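Nicotinate-nucleotide--dimethylbenzimidazole phosphoribosyltransferase (Thermus thermophilus, PDB 1J33) probably catalyses transfer of the phosphoribosyl group of nicotinate mononucleotide to 5,6-dimethylbenzimidazole, giving alpha-ribazole 5'-phosphate for cobalamin biosynthesis. Local coordinates at residues G217-A222 with A258-K263; L277-G282 with D299-E304; G112-K117 with R144-R149; P42-G47 with A155-A160. All coordinates share one frame; numbering follows the deposited sequence.

Contact 1: residues G217-A222 with A258-K263; sequences GPLEVA and ALLAWK
Two helices of the alpha/beta fold meet here: the first turn of helix 218-225, with Pro-218 and Ala-222 on the inner side, packs against Leu-260 and Lys-263 near the end of helix 252-264. The two short axes run close to antiparallel, at 153°, and approach to 9.8 Å. Such a separation is bridged by side chains, and no hydrogen bond joins the segments. Leu-260 does most of the bridging. With CG anti to the backbone N (chi1 165°), its two methyl branches reach different parts of the opposite turn. CD2 meets the methyl of Ala-222, 3.7 Å from CB. CD1 lies against the start of the helix, 3.7 Å from Pro-218 O and 3.9 Å from Pro-218 CB. That carbonyl oxygen is already engaged along its own helix by Ala-222 N, so the methyl merely packs beside it. Leu-219 adds a looser apolar touch, its CD1 4.4 Å from Leu-260 CD2. At the other end of the patch the proline ring abuts the root of Lys-263, with CB to CB at 3.7 Å. The lysine chain bends at chi2 (-58°), and NZ ends well clear of the proline. Gly-217 stands just before as the N-cap of helix 218-225. Helix 228-242 touches both segments, Val-231 meeting Ala-222 and Ala-234 meeting Leu-260, while Leu-174 of helix 167-179 also packs on Ala-222. Helix 252-264 itself forms the helical leg of a beta-alpha-beta crossover between the adjacent parallel strands 247-249 and 272-274.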
loop_
_atom_site.group_PDB
_atom_site.type_symbol
_atom_site.label_atom_id
_atom_site.label_comp_id
_atom_site.label_asym_id
_atom_site.label_seq_id
_atom_site.Cartn_x
_atom_site.Cartn_y
_atom_site.Cartn_z
ATOM N N GLY A 217 -21.107 -15.601 -26.695
ATOM C CA GLY A 217 -20.652 -14.295 -26.259
ATOM C C GLY A 217 -20.213 -14.354 -24.809
ATOM O O GLY A 217 -20.527 -15.323 -24.110
ATOM N N PRO A 218 -19.497 -13.332 -24.315
ATOM C CA PRO A 218 -19.051 -13.358 -22.918
ATOM C C PRO A 218 -20.164 -13.485 -21.877
ATOM O O PRO A 218 -20.038 -14.262 -20.933
ATOM C CB PRO A 218 -18.251 -12.058 -22.779
ATOM C CG PRO A 218 -18.880 -11.151 -23.798
ATOM C CD PRO A 218 -19.108 -12.074 -24.974
ATOM N N LEU A 219 -21.254 -12.738 -22.044
ATOM C CA LEU A 219 -22.344 -12.804 -21.076
ATOM C C LEU A 219 -23.027 -14.167 -21.069
ATOM O O LEU A 219 -23.506 -14.622 -20.025
ATOM C CB LEU A 219 -23.382 -11.712 -21.345
ATOM C CG LEU A 219 -24.458 -11.575 -20.262
ATOM C CD1 LEU A 219 -23.793 -11.233 -18.923
ATOM C CD2 LEU A 219 -25.456 -10.488 -20.648
ATOM N N GLU A 220 -23.083 -14.811 -22.230
ATOM C CA GLU A 220 -23.694 -16.133 -22.337
ATOM C C GLU A 220 -22.805 -17.127 -21.594
ATOM O O GLU A 220 -23.284 -18.077 -20.976
ATOM C CB GLU A 220 -23.811 -16.550 -23.802
ATOM C CG GLU A 220 -24.534 -17.874 -24.001
ATOM N N VAL A 221 -21.500 -16.908 -21.670
ATOM C CA VAL A 221 -20.556 -17.772 -20.977
ATOM C C VAL A 221 -20.758 -17.583 -19.472
ATOM O O VAL A 221 -20.846 -18.553 -18.718
ATOM C CB VAL A 221 -19.101 -17.412 -21.345
ATOM C CG1 VAL A 221 -18.133 -18.210 -20.486
ATOM C CG2 VAL A 221 -18.855 -17.690 -22.826
ATOM N N ALA A 222 -20.847 -16.327 -19.046
ATOM C CA ALA A 222 -21.035 -16.005 -17.631
ATOM C C ALA A 222 -22.316 -16.622 -17.081
ATOM O O ALA A 222 -22.348 -17.112 -15.951
ATOM C CB ALA A 222 -21.064 -14.494 -17.438
ATOM N N ALA A 258 -14.530 -8.450 -13.478
ATOM C CA ALA A 258 -13.907 -7.399 -14.274
ATOM C C ALA A 258 -13.539 -7.963 -15.654
ATOM O O ALA A 258 -13.615 -7.258 -16.663
ATOM C CB ALA A 258 -12.662 -6.883 -13.569
ATOM N N LEU A 259 -13.147 -9.236 -15.693
ATOM C CA LEU A 259 -12.779 -9.879 -16.957
ATOM C C LEU A 259 -13.981 -9.911 -17.884
ATOM O O LEU A 259 -13.858 -9.663 -19.082
ATOM C CB LEU A 259 -12.278 -11.309 -16.731
ATOM C CG LEU A 259 -10.889 -11.477 -16.114
ATOM C CD1 LEU A 259 -10.588 -12.963 -15.954
ATOM C CD2 LEU A 259 -9.837 -10.807 -17.001
ATOM N N LEU A 260 -15.140 -10.228 -17.317
ATOM C CA LEU A 260 -16.380 -10.270 -18.075
ATOM C C LEU A 260 -16.665 -8.877 -18.623
ATOM O O LEU A 260 -16.951 -8.712 -19.809
ATOM C CB LEU A 260 -17.532 -10.723 -17.176
ATOM C CG LEU A 260 -18.949 -10.496 -17.710
ATOM C CD1 LEU A 260 -19.109 -11.161 -19.066
ATOM C CD2 LEU A 260 -19.962 -11.049 -16.717
ATOM N N ALA A 261 -16.588 -7.871 -17.757
ATOM C CA ALA A 261 -16.838 -6.502 -18.194
ATOM C C ALA A 261 -15.902 -6.188 -19.359
ATOM O O ALA A 261 -16.338 -5.725 -20.411
ATOM C CB ALA A 261 -16.606 -5.528 -17.043
ATOM N N TRP A 262 -14.615 -6.465 -19.171
ATOM C CA TRP A 262 -13.611 -6.212 -20.205
ATOM C C TRP A 262 -13.945 -6.896 -21.533
ATOM O O TRP A 262 -13.852 -6.275 -22.593
ATOM C CB TRP A 262 -12.226 -6.648 -19.711
ATOM C CG TRP A 262 -11.191 -6.744 -20.794
ATOM C CD1 TRP A 262 -10.943 -5.829 -21.781
ATOM C CD2 TRP A 262 -10.253 -7.810 -20.992
ATOM N NE1 TRP A 262 -9.909 -6.265 -22.580
ATOM C CE2 TRP A 262 -9.468 -7.477 -22.114
ATOM C CE3 TRP A 262 -10.001 -9.018 -20.324
ATOM C CZ2 TRP A 262 -8.444 -8.306 -22.585
ATOM C CZ3 TRP A 262 -8.982 -9.841 -20.794
ATOM C CH2 TRP A 262 -8.218 -9.481 -21.912
ATOM N N LYS A 263 -14.338 -8.169 -21.487
ATOM C CA LYS A 263 -14.693 -8.879 -22.715
ATOM C C LYS A 263 -15.920 -8.264 -23.388
ATOM O O LYS A 263 -16.132 -8.431 -24.589
ATOM C CB LYS A 263 -14.963 -10.355 -22.426
ATOM C CG LYS A 263 -13.734 -11.151 -22.036
ATOM C CD LYS A 263 -12.660 -11.076 -23.120
ATOM C CE LYS A 263 -11.459 -11.922 -22.752
ATOM N NZ LYS A 263 -10.420 -11.867 -23.811
#

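Contact 2: residues L277-G282 with D299-E304; sequences LSREPG and DLALGE
Arg-279 and Asp-299 form a side-on, two-nitrogen salt bridge that joins two loops of the alpha/beta fold at the dimer interface, one leading into helix 281-290 and the other preceding helix 306-321. NE donates to Asp-299 OD1 at 3.0 Å and 165°, with that oxygen in the guanidinium plane. NH2 reaches Asp-299 OD2 at 3.1 Å and Asp-299 O at 2.9 Å, the latter nearly on the line of the C=O bond; both bonds are bent and probably share one N-H. Both nitrogens approach from above the carboxylate, and the two planes stand 38° apart. The methyl of Ala-301 covers one face of the guanidinium, 3.7 Å above its centre. A bend at chi3 (-53°) turns the guanidinium back over the opposing loop. The backbones are tied directly by Arg-279 N donating to Leu-300 O at 2.9 Å. Beyond the two segments, the main partner of NH2 is Arg-21 O of the second subunit. The loop of Asp-299, residues 299-304, also carries Glu-304, the predicted proton acceptor, whose N bonds Asp-162 OD1 and whose OE1 bonds Ile-85 N. Between the loops a water donates to Leu-277 O at 2.9 Å and accepts from Leu-300 N at 3.1 Å.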
loop_
_atom_site.group_PDB
_atom_site.type_symbol
_atom_site.label_atom_id
_atom_site.label_comp_id
_atom_site.label_asym_id
_atom_site.label_seq_id
_atom_site.Cartn_x
_atom_site.Cartn_y
_atom_site.Cartn_z
ATOM N N LEU A 277 -2.514 -8.267 -5.379
ATOM C CA LEU A 277 -2.376 -9.601 -5.944
ATOM C C LEU A 277 -2.743 -10.507 -4.771
ATOM O O LEU A 277 -2.034 -10.547 -3.769
ATOM C CB LEU A 277 -0.934 -9.880 -6.379
ATOM C CG LEU A 277 -0.697 -11.298 -6.920
ATOM C CD1 LEU A 277 -1.496 -11.494 -8.199
ATOM C CD2 LEU A 277 0.781 -11.523 -7.183
ATOM N N SER A 278 -3.869 -11.203 -4.867
ATOM C CA SER A 278 -4.268 -12.073 -3.771
ATOM C C SER A 278 -3.478 -13.368 -3.804
ATOM O O SER A 278 -2.656 -13.598 -4.697
ATOM C CB SER A 278 -5.767 -12.382 -3.834
ATOM O OG SER A 278 -6.069 -13.209 -4.943
ATOM N N ARG A 279 -3.740 -14.211 -2.818
ATOM C CA ARG A 279 -3.078 -15.500 -2.690
ATOM C C ARG A 279 -3.613 -16.484 -3.737
ATOM O O ARG A 279 -2.953 -17.461 -4.087
ATOM C CB ARG A 279 -3.333 -16.038 -1.285
ATOM C CG ARG A 279 -2.624 -17.327 -0.933
ATOM C CD ARG A 279 -3.092 -17.777 0.441
ATOM N NE ARG A 279 -2.932 -16.713 1.427
ATOM C CZ ARG A 279 -3.640 -16.618 2.549
ATOM N NH1 ARG A 279 -4.562 -17.531 2.832
ATOM N NH2 ARG A 279 -3.437 -15.602 3.377
ATOM N N GLU A 280 -4.811 -16.216 -4.239
ATOM C CA GLU A 280 -5.431 -17.089 -5.229
ATOM C C GLU A 280 -4.554 -17.163 -6.481
ATOM O O GLU A 280 -4.322 -16.159 -7.154
ATOM C CB GLU A 280 -6.830 -16.557 -5.565
ATOM C CG GLU A 280 -7.797 -17.566 -6.181
ATOM C CD GLU A 280 -7.968 -18.826 -5.342
ATOM O OE1 GLU A 280 -7.190 -19.779 -5.545
ATOM O OE2 GLU A 280 -8.870 -18.867 -4.479
ATOM N N PRO A 281 -4.044 -18.362 -6.804
ATOM C CA PRO A 281 -3.184 -18.579 -7.973
ATOM C C PRO A 281 -3.742 -17.994 -9.264
ATOM O O PRO A 281 -3.009 -17.397 -10.050
ATOM C CB PRO A 281 -3.064 -20.104 -8.030
ATOM C CG PRO A 281 -3.094 -20.479 -6.585
ATOM C CD PRO A 281 -4.228 -19.621 -6.056
ATOM N N GLY A 282 -5.043 -18.165 -9.472
ATOM C CA GLY A 282 -5.675 -17.655 -10.676
ATOM C C GLY A 282 -5.643 -16.144 -10.838
ATOM O O GLY A 282 -5.776 -15.632 -11.949
ATOM N N ASP A 299 -0.511 -10.769 0.621
ATOM C CA ASP A 299 -0.973 -12.140 0.797
ATOM C C ASP A 299 -2.425 -12.217 1.278
ATOM O O ASP A 299 -2.788 -13.113 2.049
ATOM C CB ASP A 299 -0.050 -12.871 1.781
ATOM C CG ASP A 299 -0.367 -14.349 1.891
ATOM O OD1 ASP A 299 -0.507 -15.000 0.834
ATOM O OD2 ASP A 299 -0.470 -14.858 3.031
ATOM N N LEU A 300 -3.254 -11.284 0.811
ATOM C CA LEU A 300 -4.662 -11.264 1.186
ATOM C C LEU A 300 -5.441 -12.352 0.447
ATOM O O LEU A 300 -5.117 -12.702 -0.690
ATOM C CB LEU A 300 -5.282 -9.894 0.874
ATOM C CG LEU A 300 -4.546 -8.674 1.432
ATOM C CD1 LEU A 300 -5.297 -7.421 1.048
ATOM C CD2 LEU A 300 -4.418 -8.781 2.950
ATOM N N ALA A 301 -6.471 -12.880 1.103
ATOM C CA ALA A 301 -7.306 -13.927 0.522
ATOM C C ALA A 301 -8.738 -13.825 1.042
ATOM O O ALA A 301 -9.408 -14.838 1.210
ATOM C CB ALA A 301 -6.732 -15.296 0.872
ATOM N N LEU A 302 -9.214 -12.607 1.277
ATOM C CA LEU A 302 -10.556 -12.426 1.823
ATOM C C LEU A 302 -11.655 -12.037 0.838
ATOM O O LEU A 302 -12.694 -12.691 0.778
ATOM C CB LEU A 302 -10.512 -11.407 2.969
ATOM C CG LEU A 302 -11.823 -11.108 3.712
ATOM C CD1 LEU A 302 -12.440 -12.394 4.242
ATOM C CD2 LEU A 302 -11.545 -10.153 4.865
ATOM N N GLY A 303 -11.428 -10.986 0.062
ATOM C CA GLY A 303 -12.449 -10.543 -0.872
ATOM C C GLY A 303 -13.269 -9.440 -0.224
ATOM O O GLY A 303 -12.741 -8.683 0.593
ATOM N N GLU A 304 -14.552 -9.346 -0.563
ATOM C CA GLU A 304 -15.411 -8.309 0.004
ATOM C C GLU A 304 -15.044 -6.937 -0.550
ATOM O O GLU A 304 -15.719 -5.949 -0.251
ATOM C CB GLU A 304 -15.263 -8.249 1.533
ATOM C CG GLU A 304 -15.852 -9.410 2.319
ATOM C CD GLU A 304 -15.615 -9.253 3.817
ATOM O OE1 GLU A 304 -15.443 -8.100 4.268
ATOM O OE2 GLU A 304 -15.605 -10.272 4.545
HETATM O O HOH W 1 -2.636 -9.148 -1.333
#

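Contact 3: residues G112-K117 with R144-R149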
loop_
_atom_site.group_PDB
_atom_site.type_symbol
_atom_site.label_atom_id
_atom_site.label_comp_id
_atom_site.label_asym_id
_atom_site.label_seq_id
_atom_site.Cartn_x
_atom_site.Cartn_y
_atom_site.Cartn_z
ATOM N N GLY A 112 -28.237 0.861 3.555
ATOM C CA GLY A 112 -27.054 0.499 2.792
ATOM C C GLY A 112 -27.176 -0.766 1.970
ATOM O O GLY A 112 -26.172 -1.326 1.534
ATOM N N LEU A 113 -28.405 -1.215 1.752
ATOM C CA LEU A 113 -28.635 -2.421 0.975
ATOM C C LEU A 113 -29.600 -2.205 -0.182
ATOM O O LEU A 113 -30.674 -1.622 -0.009
ATOM C CB LEU A 113 -29.196 -3.525 1.871
ATOM C CG LEU A 113 -29.605 -4.806 1.141
ATOM C CD1 LEU A 113 -28.363 -5.517 0.626
ATOM C CD2 LEU A 113 -30.374 -5.718 2.083
ATOM N N LEU A 114 -29.209 -2.672 -1.364
ATOM C CA LEU A 114 -30.071 -2.588 -2.530
ATOM C C LEU A 114 -30.568 -4.005 -2.784
ATOM O O LEU A 114 -29.809 -4.866 -3.232
ATOM C CB LEU A 114 -29.318 -2.069 -3.758
ATOM C CG LEU A 114 -29.152 -0.551 -3.875
ATOM C CD1 LEU A 114 -28.012 -0.078 -2.985
ATOM C CD2 LEU A 114 -28.878 -0.183 -5.328
ATOM N N LYS A 115 -31.839 -4.249 -2.480
ATOM C CA LYS A 115 -32.412 -5.571 -2.676
ATOM C C LYS A 115 -32.845 -5.759 -4.125
ATOM O O LYS A 115 -33.813 -5.152 -4.587
ATOM C CB LYS A 115 -33.601 -5.778 -1.730
ATOM C CG LYS A 115 -33.258 -5.496 -0.273
ATOM C CD LYS A 115 -34.191 -6.202 0.702
ATOM C CE LYS A 115 -35.617 -5.689 0.618
ATOM N NZ LYS A 115 -36.448 -6.246 1.729
ATOM N N ARG A 116 -32.111 -6.605 -4.838
ATOM C CA ARG A 116 -32.394 -6.889 -6.242
ATOM C C ARG A 116 -32.154 -8.365 -6.506
ATOM O O ARG A 116 -31.517 -8.721 -7.497
ATOM C CB ARG A 116 -31.473 -6.061 -7.142
ATOM C CG ARG A 116 -31.582 -4.554 -6.941
ATOM C CD ARG A 116 -32.922 -4.024 -7.428
ATOM N NE ARG A 116 -33.028 -2.576 -7.257
ATOM C CZ ARG A 116 -33.165 -1.968 -6.083
ATOM N NH1 ARG A 116 -33.219 -2.677 -4.965
ATOM N NH2 ARG A 116 -33.245 -0.648 -6.027
ATOM N N LYS A 117 -32.665 -9.218 -5.621
ATOM C CA LYS A 117 -32.478 -10.662 -5.740
ATOM C C LYS A 117 -32.985 -11.211 -7.068
ATOM O O LYS A 117 -34.188 -11.218 -7.330
ATOM C CB LYS A 117 -33.182 -11.397 -4.592
ATOM C CG LYS A 117 -32.689 -12.825 -4.379
ATOM C CD LYS A 117 -33.572 -13.616 -3.416
ATOM C CE LYS A 117 -33.685 -12.957 -2.045
ATOM N NZ LYS A 117 -32.392 -12.938 -1.293
ATOM N N ARG A 144 -25.107 -2.358 -12.467
ATOM C CA ARG A 144 -25.002 -1.005 -12.998
ATOM C C ARG A 144 -25.819 -0.017 -12.175
ATOM O O ARG A 144 -25.418 1.135 -11.996
ATOM C CB ARG A 144 -25.446 -0.977 -14.467
ATOM C CG ARG A 144 -24.643 -1.925 -15.355
ATOM C CD ARG A 144 -24.794 -1.615 -16.843
ATOM N NE ARG A 144 -24.331 -0.264 -17.155
ATOM C CZ ARG A 144 -23.780 0.093 -18.309
ATOM N NH1 ARG A 144 -23.614 -0.802 -19.275
ATOM N NH2 ARG A 144 -23.394 1.348 -18.499
ATOM N N GLU A 145 -26.960 -0.475 -11.662
ATOM C CA GLU A 145 -27.835 0.370 -10.855
ATOM C C GLU A 145 -27.131 0.811 -9.574
ATOM O O GLU A 145 -27.115 1.993 -9.237
ATOM C CB GLU A 145 -29.110 -0.390 -10.487
ATOM C CG GLU A 145 -30.209 0.492 -9.919
ATOM C CD GLU A 145 -31.334 -0.310 -9.286
ATOM O OE1 GLU A 145 -31.592 -1.445 -9.740
ATOM O OE2 GLU A 145 -31.966 0.203 -8.339
ATOM N N ALA A 146 -26.551 -0.153 -8.867
ATOM C CA ALA A 146 -25.841 0.114 -7.619
ATOM C C ALA A 146 -24.665 1.068 -7.806
ATOM O O ALA A 146 -24.459 1.962 -6.992
ATOM C CB ALA A 146 -25.357 -1.198 -7.010
ATOM N N ALA A 147 -23.886 0.874 -8.868
ATOM C CA ALA A 147 -22.744 1.746 -9.129
ATOM C C ALA A 147 -23.252 3.143 -9.447
ATOM O O ALA A 147 -22.695 4.144 -8.994
ATOM C CB ALA A 147 -21.919 1.213 -10.296
ATOM N N ARG A 148 -24.328 3.201 -10.223
ATOM C CA ARG A 148 -24.918 4.472 -10.606
ATOM C C ARG A 148 -25.247 5.278 -9.354
ATOM O O ARG A 148 -24.947 6.465 -9.267
ATOM C CB ARG A 148 -26.176 4.215 -11.437
ATOM C CG ARG A 148 -26.785 5.442 -12.080
ATOM C CD ARG A 148 -27.862 5.006 -13.061
ATOM N NE ARG A 148 -27.282 4.276 -14.187
ATOM C CZ ARG A 148 -27.853 3.237 -14.787
ATOM N NH1 ARG A 148 -29.030 2.788 -14.368
ATOM N NH2 ARG A 148 -27.247 2.651 -15.813
ATOM N N ARG A 149 -25.852 4.624 -8.372
ATOM C CA ARG A 149 -26.200 5.296 -7.130
ATOM C C ARG A 149 -24.945 5.739 -6.379
ATOM O O ARG A 149 -24.888 6.846 -5.843
ATOM C CB ARG A 149 -27.030 4.367 -6.251
ATOM C CG ARG A 149 -27.308 4.916 -4.872
ATOM C CD ARG A 149 -28.301 4.028 -4.155
ATOM N NE ARG A 149 -28.344 4.298 -2.725
ATOM C CZ ARG A 149 -29.115 3.637 -1.870
ATOM N NH1 ARG A 149 -29.912 2.668 -2.308
ATOM N NH2 ARG A 149 -29.081 3.935 -0.578
HETATM O O HOH W 2 -31.732 0.825 -0.735
#
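The guanidinium of Arg-116 presents one edge, NE and NH2, to the carboxylate of Glu-145, forming a salt bridge whose planes are tilted 47° from each other. NH2 donates to Glu-145 OE2 at 2.8 Å and NE to Glu-145 OE1 at 3.1 Å, each oxygen being met on its syn side; a further NE bond to OE2 is weak. The remaining terminal nitrogen, NH1, donates to Lys-115 O from well above that carbonyl's plane, which should help fix the rotation of the group. In Arg-149 the guanidinium has a water in its plane at the edge; this water accepts from NH1 and donates to Leu-113 O at 2.8 Å. These residues join strand 113-115, the outermost on its side of the parallel sheet within the chain, to helix 133-152; the axes of the strand and of the helix segment 144-149 come within 10.2 Å. Leu-114 fills the space between the polar groups. Its CD2 touches Ala-146, 3.8 Å from CA, and its CD1 lies 3.4 Å from Arg-149 NH1, approaching the guanidinium obliquely. The arginine, extended from CG to NE, runs past the leucine in the opposite direction; its NE pairs with Glu-153 in a salt bridge.

Contact 4: residues P42-G47 with A155-A160; sequences PELGRG and ATLLAA
A chi1 of 60° sets Thr-156 OG1 between its own backbone N and carbonyl carbon, where the hydroxyl meets the chain of Gly-45 and Arg-46. It accepts from Gly-45 N at 2.9 Å (153°) and donates to Arg-46 O at 2.6 Å, coming from above that carbonyl's plane. Arg-46 O takes a second bond from Thr-156 N, 2.8 Å long and closer to the carbonyl plane. One threonine thus bonds two successive residues of the opposite segment through its hydroxyl and its amide. The segment 42-47 leads into strand 47-54, which lies next to strand 157-163 in the parallel sheet, and the contact sits near the N-terminal ends of the two strands. Leu-157 makes a backbone hydrogen bond with Ala-48, just beyond the segment. Gly-47 CA comes 3.5 Å from Leu-157 O as a CA-H...O contact. Arg-46 NH1 forms a salt bridge with Asp-93. The apolar half of the contact is Leu-44 against Leu-157, crossing at about a right angle, with Leu-157 CD2 set against both methyls of Leu-44, 3.6 Å from CD1 and 3.6 Å from CD2.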
loop_
_atom_site.group_PDB
_atom_site.type_symbol
_atom_site.label_atom_id
_atom_site.label_comp_id
_atom_site.label_asym_id
_atom_site.label_seq_id
_atom_site.Cartn_x
_atom_site.Cartn_y
_atom_site.Cartn_z
ATOM N N PRO A 42 -4.652 15.490 -11.692
ATOM C CA PRO A 42 -5.790 14.641 -11.313
ATOM C C PRO A 42 -6.342 14.941 -9.927
ATOM O O PRO A 42 -5.593 15.277 -9.013
ATOM C CB PRO A 42 -5.213 13.228 -11.403
ATOM C CG PRO A 42 -4.179 13.356 -12.461
ATOM C CD PRO A 42 -3.507 14.661 -12.107
ATOM N N GLU A 43 -7.658 14.808 -9.788
ATOM C CA GLU A 43 -8.348 15.058 -8.529
ATOM C C GLU A 43 -9.091 13.808 -8.059
ATOM O O GLU A 43 -9.806 13.172 -8.833
ATOM C CB GLU A 43 -9.370 16.183 -8.700
ATOM C CG GLU A 43 -8.805 17.552 -9.044
ATOM C CD GLU A 43 -8.237 18.274 -7.842
ATOM O OE1 GLU A 43 -8.844 18.190 -6.751
ATOM O OE2 GLU A 43 -7.193 18.944 -7.990
ATOM N N LEU A 44 -8.928 13.459 -6.790
ATOM C CA LEU A 44 -9.620 12.305 -6.234
ATOM C C LEU A 44 -10.075 12.611 -4.820
ATOM O O LEU A 44 -9.435 13.379 -4.096
ATOM C CB LEU A 44 -8.722 11.064 -6.223
ATOM C CG LEU A 44 -8.428 10.379 -7.559
ATOM C CD1 LEU A 44 -7.599 9.125 -7.305
ATOM C CD2 LEU A 44 -9.735 10.018 -8.261
ATOM N N GLY A 45 -11.192 12.011 -4.436
ATOM C CA GLY A 45 -11.716 12.220 -3.104
ATOM C C GLY A 45 -12.439 10.991 -2.607
ATOM O O GLY A 45 -11.903 9.883 -2.628
ATOM N N ARG A 46 -13.669 11.207 -2.159
ATOM C CA ARG A 46 -14.534 10.155 -1.644
ATOM C C ARG A 46 -14.529 8.933 -2.559
ATOM O O ARG A 46 -14.599 9.060 -3.775
ATOM C CB ARG A 46 -15.958 10.705 -1.527
ATOM C CG ARG A 46 -16.980 9.753 -0.943
ATOM C CD ARG A 46 -16.794 9.588 0.555
ATOM N NE ARG A 46 -17.903 8.850 1.148
ATOM C CZ ARG A 46 -17.874 8.310 2.361
ATOM N NH1 ARG A 46 -16.793 8.429 3.114
ATOM N NH2 ARG A 46 -18.925 7.642 2.813
ATOM N N GLY A 47 -14.438 7.749 -1.965
ATOM C CA GLY A 47 -14.451 6.529 -2.748
ATOM C C GLY A 47 -15.711 5.739 -2.435
ATOM O O GLY A 47 -16.477 6.101 -1.536
ATOM N N ALA A 155 -19.094 9.335 -5.467
ATOM C CA ALA A 155 -17.923 8.475 -5.625
ATOM C C ALA A 155 -16.972 9.025 -6.686
ATOM O O ALA A 155 -17.405 9.377 -7.775
ATOM C CB ALA A 155 -18.360 7.076 -6.005
ATOM N N THR A 156 -15.681 9.103 -6.360
ATOM C CA THR A 156 -14.663 9.577 -7.304
ATOM C C THR A 156 -13.779 8.396 -7.726
ATOM O O THR A 156 -13.064 8.475 -8.723
ATOM C CB THR A 156 -13.749 10.676 -6.695
ATOM O OG1 THR A 156 -13.067 10.158 -5.547
ATOM C CG2 THR A 156 -14.558 11.892 -6.301
ATOM N N LEU A 157 -13.828 7.321 -6.938
ATOM C CA LEU A 157 -13.088 6.074 -7.186
ATOM C C LEU A 157 -14.093 4.962 -6.910
ATOM O O LEU A 157 -14.801 5.020 -5.913
ATOM C CB LEU A 157 -11.913 5.908 -6.213
ATOM C CG LEU A 157 -10.651 6.741 -6.384
ATOM C CD1 LEU A 157 -9.671 6.387 -5.273
ATOM C CD2 LEU A 157 -10.026 6.466 -7.749
ATOM N N LEU A 158 -14.143 3.943 -7.762
ATOM C CA LEU A 158 -15.113 2.872 -7.570
ATOM C C LEU A 158 -14.522 1.466 -7.543
ATOM O O LEU A 158 -13.820 1.052 -8.464
ATOM C CB LEU A 158 -16.182 2.941 -8.667
ATOM C CG LEU A 158 -17.321 1.914 -8.633
ATOM C CD1 LEU A 158 -18.184 2.144 -7.401
ATOM C CD2 LEU A 158 -18.166 2.056 -9.900
ATOM N N ALA A 159 -14.830 0.737 -6.480
ATOM C CA ALA A 159 -14.366 -0.632 -6.321
ATOM C C ALA A 159 -15.583 -1.535 -6.258
ATOM O O ALA A 159 -16.696 -1.078 -5.994
ATOM C CB ALA A 159 -13.566 -0.770 -5.043
ATOM N N ALA A 160 -15.374 -2.817 -6.511
ATOM C CA ALA A 160 -16.450 -3.789 -6.424
ATOM C C ALA A 160 -15.972 -4.794 -5.388
ATOM O O ALA A 160 -14.763 -4.996 -5.232
ATOM C CB ALA A 160 -16.669 -4.473 -7.771
#

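Overall arrangement
All four contacts belong to one alpha/beta unit built on a parallel sheet of strand order 3-2-1-4-5-6, the order of a Rossmann-type fold. Along the chain, contact 4 encloses contact 3, and contacts 1 and 2 follow in turn. Contacts 3 and 4, with centres 18 Å apart, are the pair that touch: Ala-147 CB of helix 133-152 packs 3.9 Å from Leu-158 CD2 of strand 157-163. Helix 228-242 lies against contacts 1, 3 and 4. Segment 277-282 of contact 2 leads into helix 281-290, which touches Leu-259 in contact 1, the two centres being 21 Å apart. Contacts 2 and 3 are on opposite sides of the chain's centre; contact 2 alone reaches the second subunit and holds the predicted catalytic residue.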